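Side-chain contacts in endonuclease V (Bacillus subtilis, PDB 3GA2), which probably repairs deaminated DNA by nicking a strand at the second phosphodiester bond 3' to a deoxyinosine, using magnesium: residues V112-G117 with R214-V219; I141-T146 with Q203-L208. The protein carries 1 engineered substitution. One frame throughout, in Å; residues are numbered along the deposited sequence.

Contact 1 of 2, residues V112-G117 with R214-V219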
loop_
_atom_site.group_PDB
_atom_site.type_symbol
_atom_site.label_atom_id
_atom_site.label_comp_id
_atom_site.label_asym_id
_atom_site.label_seq_id
_atom_site.Cartn_x
_atom_site.Cartn_y
_atom_site.Cartn_z
ATOM N N VAL A 112 -9.082 -2.745 -7.480
ATOM C CA VAL A 112 -8.488 -2.685 -6.144
ATOM C C VAL A 112 -6.973 -2.530 -6.241
ATOM O O VAL A 112 -6.341 -3.105 -7.126
ATOM C CB VAL A 112 -8.795 -3.964 -5.318
ATOM C CG1 VAL A 112 -8.247 -5.185 -6.026
ATOM C CG2 VAL A 112 -8.178 -3.851 -3.924
ATOM N N PHE A 113 -6.399 -1.748 -5.330
ATOM C CA PHE A 113 -4.959 -1.514 -5.311
ATOM C C PHE A 113 -4.329 -2.041 -4.032
ATOM O O PHE A 113 -4.741 -1.664 -2.938
ATOM C CB PHE A 113 -4.641 -0.016 -5.398
ATOM C CG PHE A 113 -4.923 0.608 -6.735
ATOM C CD1 PHE A 113 -3.876 1.042 -7.547
ATOM C CD2 PHE A 113 -6.230 0.829 -7.154
ATOM C CE1 PHE A 113 -4.126 1.691 -8.753
ATOM C CE2 PHE A 113 -6.490 1.480 -8.360
ATOM C CZ PHE A 113 -5.433 1.914 -9.162
ATOM N N LEU A 114 -3.339 -2.916 -4.164
ATOM C CA LEU A 114 -2.651 -3.440 -2.993
ATOM C C LEU A 114 -1.311 -2.705 -2.899
ATOM O O LEU A 114 -0.545 -2.657 -3.859
ATOM C CB LEU A 114 -2.428 -4.956 -3.105
ATOM C CG LEU A 114 -3.658 -5.875 -3.031
ATOM C CD1 LEU A 114 -4.287 -6.018 -4.408
ATOM C CD2 LEU A 114 -3.233 -7.250 -2.519
ATOM N N PHE A 115 -1.040 -2.131 -1.736
ATOM C CA PHE A 115 0.174 -1.364 -1.525
ATOM C C PHE A 115 1.232 -2.044 -0.684
ATOM O O PHE A 115 0.916 -2.716 0.296
ATOM C CB PHE A 115 -0.162 -0.038 -0.839
ATOM C CG PHE A 115 -0.913 0.924 -1.699
ATOM C CD1 PHE A 115 -2.255 0.720 -1.992
ATOM C CD2 PHE A 115 -0.274 2.048 -2.209
ATOM C CE1 PHE A 115 -2.955 1.627 -2.780
ATOM C CE2 PHE A 115 -0.961 2.965 -3.000
ATOM C CZ PHE A 115 -2.307 2.754 -3.287
ATOM N N ASP A 116 2.490 -1.864 -1.074
ATOM C CA ASP A 116 3.586 -2.390 -0.285
ATOM C C ASP A 116 3.730 -1.322 0.800
ATOM O O ASP A 116 4.565 -0.419 0.696
ATOM C CB ASP A 116 4.875 -2.490 -1.108
ATOM C CG ASP A 116 6.042 -3.033 -0.294
ATOM O OD1 ASP A 116 7.104 -3.339 -0.876
ATOM O OD2 ASP A 116 5.902 -3.150 0.942
ATOM N N GLY A 117 2.882 -1.424 1.822
ATOM C CA GLY A 117 2.880 -0.470 2.925
ATOM C C GLY A 117 1.605 -0.590 3.762
ATOM O O GLY A 117 0.686 -1.304 3.379
ATOM N N ARG A 214 6.013 -14.122 0.234
ATOM C CA ARG A 214 5.005 -13.807 1.238
ATOM C C ARG A 214 4.173 -12.604 0.800
ATOM O O ARG A 214 3.217 -12.225 1.473
ATOM C CB ARG A 214 5.666 -13.514 2.583
ATOM C CG ARG A 214 6.697 -12.411 2.537
ATOM C CD ARG A 214 7.242 -12.131 3.927
ATOM N NE ARG A 214 8.233 -11.060 3.904
ATOM C CZ ARG A 214 8.351 -10.135 4.848
ATOM N NH1 ARG A 214 7.537 -10.144 5.900
ATOM N NH2 ARG A 214 9.280 -9.203 4.739
ATOM N N LEU A 215 4.542 -12.007 -0.327
ATOM C CA LEU A 215 3.809 -10.862 -0.838
ATOM C C LEU A 215 2.863 -11.291 -1.943
ATOM O O LEU A 215 3.227 -12.091 -2.801
ATOM C CB LEU A 215 4.762 -9.810 -1.408
ATOM C CG LEU A 215 5.836 -9.258 -0.478
ATOM C CD1 LEU A 215 6.667 -8.256 -1.259
ATOM C CD2 LEU A 215 5.207 -8.599 0.744
ATOM N N PRO A 216 1.632 -10.763 -1.939
ATOM C CA PRO A 216 0.689 -11.144 -2.998
ATOM C C PRO A 216 1.265 -10.833 -4.375
ATOM O O PRO A 216 2.007 -9.866 -4.538
ATOM C CB PRO A 216 -0.567 -10.335 -2.660
ATOM C CG PRO A 216 -0.049 -9.183 -1.838
ATOM C CD PRO A 216 1.031 -9.805 -0.998
ATOM N N ILE A 217 0.927 -11.661 -5.361
ATOM C CA ILE A 217 1.440 -11.507 -6.722
ATOM C C ILE A 217 1.622 -10.073 -7.220
ATOM O O ILE A 217 2.717 -9.696 -7.616
ATOM C CB ILE A 217 0.569 -12.283 -7.739
ATOM C CG1 ILE A 217 0.619 -13.780 -7.423
ATOM C CG2 ILE A 217 1.081 -12.060 -9.150
ATOM C CD1 ILE A 217 -0.387 -14.598 -8.211
ATOM N N PRO A 218 0.555 -9.256 -7.208
ATOM C CA PRO A 218 0.654 -7.866 -7.675
ATOM C C PRO A 218 1.749 -7.057 -6.977
ATOM O O PRO A 218 2.513 -6.346 -7.629
ATOM C CB PRO A 218 -0.734 -7.303 -7.381
ATOM C CG PRO A 218 -1.611 -8.495 -7.501
ATOM C CD PRO A 218 -0.821 -9.557 -6.777
ATOM N N VAL A 219 1.814 -7.165 -5.653
ATOM C CA VAL A 219 2.801 -6.430 -4.871
ATOM C C VAL A 219 4.214 -6.960 -5.088
ATOM O O VAL A 219 5.164 -6.185 -5.151
ATOM C CB VAL A 219 2.458 -6.474 -3.363
ATOM C CG1 VAL A 219 3.437 -5.618 -2.576
ATOM C CG2 VAL A 219 1.037 -5.973 -3.142
#
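Asp-116, which rests on Val-219 through its methylene, directs OD1 into a salt bridge with NZ of Lys-145. Asp-116 and the nearby Asp-46 are both predicted magnesium ligands, though the modelled separation of their carboxylates is too short to be trusted. In Asp-116, CG stands anti to the backbone N (chi1 180°), which carries the carboxylate past Val-219 and leaves CB of Asp-116 to meet CG1 of Val-219 at 3.7 Å. Here the chain bends through an inverse gamma turn centred on Asp-116, closed by a weak bond from Gly-117 N to Phe-115 O.

Val-219 straddles two residues of the strand. Its chi1 of -176° turns CG1 to Asp-116 and sends CG2 to CB of Leu-114, 3.6 Å away; CG2 also lies 3.7 Å from the carbonyl O of Leu-114. This is the ribonuclease H-like arrangement expected of the family: strand 113-116 runs parallel between strands 41-52 and 140-144, and the first turn of helix 217-235 packs on one face of the sheet. Phe-113 and Phe-115 point away from that turn and pack on helix 128-136. Cutting Val-219 back to an alanine removes both methyls and would probably open a gap against CB of Leu-114 and leave the methylene of Asp-116 without its apolar neighbour.

CD2 of Leu-114 reaches the ring of Pro-216, with CG of the proline 3.8 Å away and its CB at 4.1 Å; the two side chains pass at a slant. Pro-216 occupies the N-cap position of the helix, so Leu-114 meets the residue just before the first turn as well as Val-219 within it. Leu-208 touches both Leu-114 and Pro-216.

Contact 2 of 2, residues I141-T146 with Q203-L208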
loop_
_atom_site.group_PDB
_atom_site.type_symbol
_atom_site.label_atom_id
_atom_site.label_comp_id
_atom_site.label_asym_id
_atom_site.label_seq_id
_atom_site.Cartn_x
_atom_site.Cartn_y
_atom_site.Cartn_z
ATOM N N ILE A 141 -5.747 -1.864 -0.243
ATOM C CA ILE A 141 -5.353 -2.807 0.795
ATOM C C ILE A 141 -3.904 -2.558 1.175
ATOM O O ILE A 141 -3.068 -2.267 0.317
ATOM C CB ILE A 141 -5.488 -4.272 0.307
ATOM C CG1 ILE A 141 -6.954 -4.589 -0.012
ATOM C CG2 ILE A 141 -4.962 -5.236 1.384
ATOM C CD1 ILE A 141 -7.151 -5.921 -0.747
ATOM N N GLY A 142 -3.613 -2.667 2.464
ATOM C CA GLY A 142 -2.261 -2.462 2.939
ATOM C C GLY A 142 -1.567 -3.783 3.212
ATOM O O GLY A 142 -2.095 -4.636 3.922
ATOM N N ILE A 143 -0.383 -3.953 2.632
ATOM C CA ILE A 143 0.419 -5.164 2.809
ATOM C C ILE A 143 1.806 -4.701 3.297
ATOM O O ILE A 143 2.650 -4.305 2.489
ATOM C CB ILE A 143 0.606 -5.923 1.471
ATOM C CG1 ILE A 143 -0.751 -6.331 0.885
ATOM C CG2 ILE A 143 1.481 -7.151 1.695
ATOM C CD1 ILE A 143 -1.507 -7.375 1.712
ATOM N N ALA A 144 2.034 -4.746 4.606
ATOM C CA ALA A 144 3.315 -4.313 5.176
ATOM C C ALA A 144 4.275 -5.476 5.487
ATOM O O ALA A 144 3.858 -6.509 6.009
ATOM C CB ALA A 144 3.062 -3.484 6.443
ATOM N N LYS A 145 5.561 -5.291 5.186
ATOM C CA LYS A 145 6.582 -6.316 5.427
ATOM C C LYS A 145 7.110 -6.254 6.853
ATOM O O LYS A 145 7.720 -7.204 7.338
ATOM C CB LYS A 145 7.764 -6.136 4.474
ATOM C CG LYS A 145 7.436 -6.214 2.996
ATOM C CD LYS A 145 8.634 -5.758 2.167
ATOM C CE LYS A 145 8.300 -5.693 0.693
ATOM N NZ LYS A 145 9.454 -5.215 -0.111
ATOM N N THR A 146 6.900 -5.124 7.516
ATOM C CA THR A 146 7.372 -4.958 8.885
ATOM C C THR A 146 6.241 -4.474 9.772
ATOM O O THR A 146 5.337 -3.763 9.322
ATOM C CB THR A 146 8.525 -3.943 8.968
ATOM O OG1 THR A 146 8.049 -2.646 8.588
ATOM C CG2 THR A 146 9.665 -4.352 8.042
ATOM N N GLN A 203 -9.359 -11.995 2.103
ATOM C CA GLN A 203 -9.680 -12.937 1.031
ATOM C C GLN A 203 -8.976 -12.607 -0.275
ATOM O O GLN A 203 -8.490 -13.501 -0.971
ATOM C CB GLN A 203 -11.188 -12.977 0.783
ATOM C CG GLN A 203 -12.014 -13.585 1.905
ATOM C CD GLN A 203 -11.556 -14.981 2.291
ATOM O OE1 GLN A 203 -11.207 -15.795 1.435
ATOM N NE2 GLN A 203 -11.573 -15.270 3.588
ATOM N N ILE A 204 -8.940 -11.325 -0.621
ATOM C CA ILE A 204 -8.277 -10.906 -1.847
ATOM C C ILE A 204 -6.774 -11.162 -1.734
ATOM O O ILE A 204 -6.149 -11.640 -2.681
ATOM C CB ILE A 204 -8.518 -9.405 -2.137
ATOM C CG1 ILE A 204 -9.999 -9.166 -2.456
ATOM C CG2 ILE A 204 -7.646 -8.951 -3.303
ATOM C CD1 ILE A 204 -10.350 -7.709 -2.727
ATOM N N THR A 205 -6.195 -10.858 -0.574
ATOM C CA THR A 205 -4.761 -11.069 -0.377
ATOM C C THR A 205 -4.383 -12.540 -0.530
ATOM O O THR A 205 -3.435 -12.873 -1.244
ATOM C CB THR A 205 -4.295 -10.566 1.013
ATOM O OG1 THR A 205 -4.460 -9.144 1.086
ATOM C CG2 THR A 205 -2.821 -10.904 1.244
HETATM N N MSE A 206 -5.130 -13.419 0.132
HETATM C CA MSE A 206 -4.853 -14.853 0.054
HETATM C C MSE A 206 -5.051 -15.434 -1.342
HETATM O O MSE A 206 -4.379 -16.394 -1.714
HETATM C CB MSE A 206 -5.724 -15.628 1.051
HETATM C CG MSE A 206 -5.363 -15.390 2.514
HETATM SE SE MSE A 206 -3.476 -15.593 2.865
HETATM C CE MSE A 206 -3.238 -17.435 2.300
ATOM N N SER A 207 -5.972 -14.862 -2.113
ATOM C CA SER A 207 -6.222 -15.349 -3.468
ATOM C C SER A 207 -5.075 -14.983 -4.399
ATOM O O SER A 207 -4.985 -15.487 -5.519
ATOM C CB SER A 207 -7.515 -14.757 -4.031
ATOM O OG SER A 207 -8.652 -15.296 -3.385
ATOM N N LEU A 208 -4.204 -14.098 -3.928
ATOM C CA LEU A 208 -3.070 -13.632 -4.711
ATOM C C LEU A 208 -1.760 -14.200 -4.188
ATOM O O LEU A 208 -0.677 -13.795 -4.610
ATOM C CB LEU A 208 -3.021 -12.104 -4.674
ATOM C CG LEU A 208 -4.252 -11.385 -5.234
ATOM C CD1 LEU A 208 -4.141 -9.873 -4.991
ATOM C CD2 LEU A 208 -4.366 -11.677 -6.712
#
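Ile-143 and Thr-205 meet tip to tip: CD1 of the isoleucine stands 3.5 Å from OG1 of the threonine and 3.8 Å from its CG2, so one methyl touches both branches. The folded outer bond of Ile-143 (chi2 -67°) sets where its CD1 meets Thr-205, whereas the extended chain of Ile-141 carries its own CD1 out to Ile-204. Ile-141 divides its contacts between two neighbouring helix residues. Its CG2 approaches OG1 of Thr-205 at 4.0 Å, and its CD1 slants across the branch point of Ile-204, 4.0 Å from CB of that residue and close to CG2 as well.

The threonine hydroxyl thus sits among hydrocarbon in a buried place, but it is not without a partner. With OG1 beside its own backbone N (chi1 -65°), Thr-205 hydrogen-bonds back to the carbonyl O of Ser-201, one turn earlier in the helix. That bond satisfies the polar branch and holds the side chain's rotation, while CG2 remains for apolar packing.

Around these side chains, Leu-190 of the adjacent strand 188-194 touches Ile-141, Ile-143 and Thr-205, Leu-179 adds to the packing on Thr-205, and Ile-34 lies against Ile-204. On the helix, two donors of Ser-207 grip the carbonyl O of Gln-203: OG at 3.0 Å and the backbone N at 3.1 Å, from opposite faces of the carbonyl plane. The last turn closes as Leu-208 N bonds to Thr-205 O.

Gly-142 separates the two isoleucines in the strand, whose side chains both project toward the helix as alternate residues of a strand do. The axes of strand 141-144 and helix 203-207 pass 10.3 Å apart with a crossing angle of -55°, a helix laid over one face of the central mixed sheet, as in the ribonuclease H-like fold.

How the contacts relate
The centres of the two contacts are 6 Å apart, and both use the same sheet, in which strands 113-116 and 140-144 are parallel neighbours. Phe-113 O and Ile-141 N, 2.9 Å apart, probably form one of the hydrogen bonds joining them. Along the chain, 141-146 and 203-208 fall between 112-117 and 214-219, so contact 2 is nested inside the loop closed by contact 1. Helices 198-207 and 217-235 are consecutive, and a probable bond of 2.8 Å from Ile-217 N to Leu-208 O links the residue after the first to the first residue of the second. Both helices lie on one face, contact 1 carrying the predicted magnesium ligand Asp-116 and contact 2 one strand over.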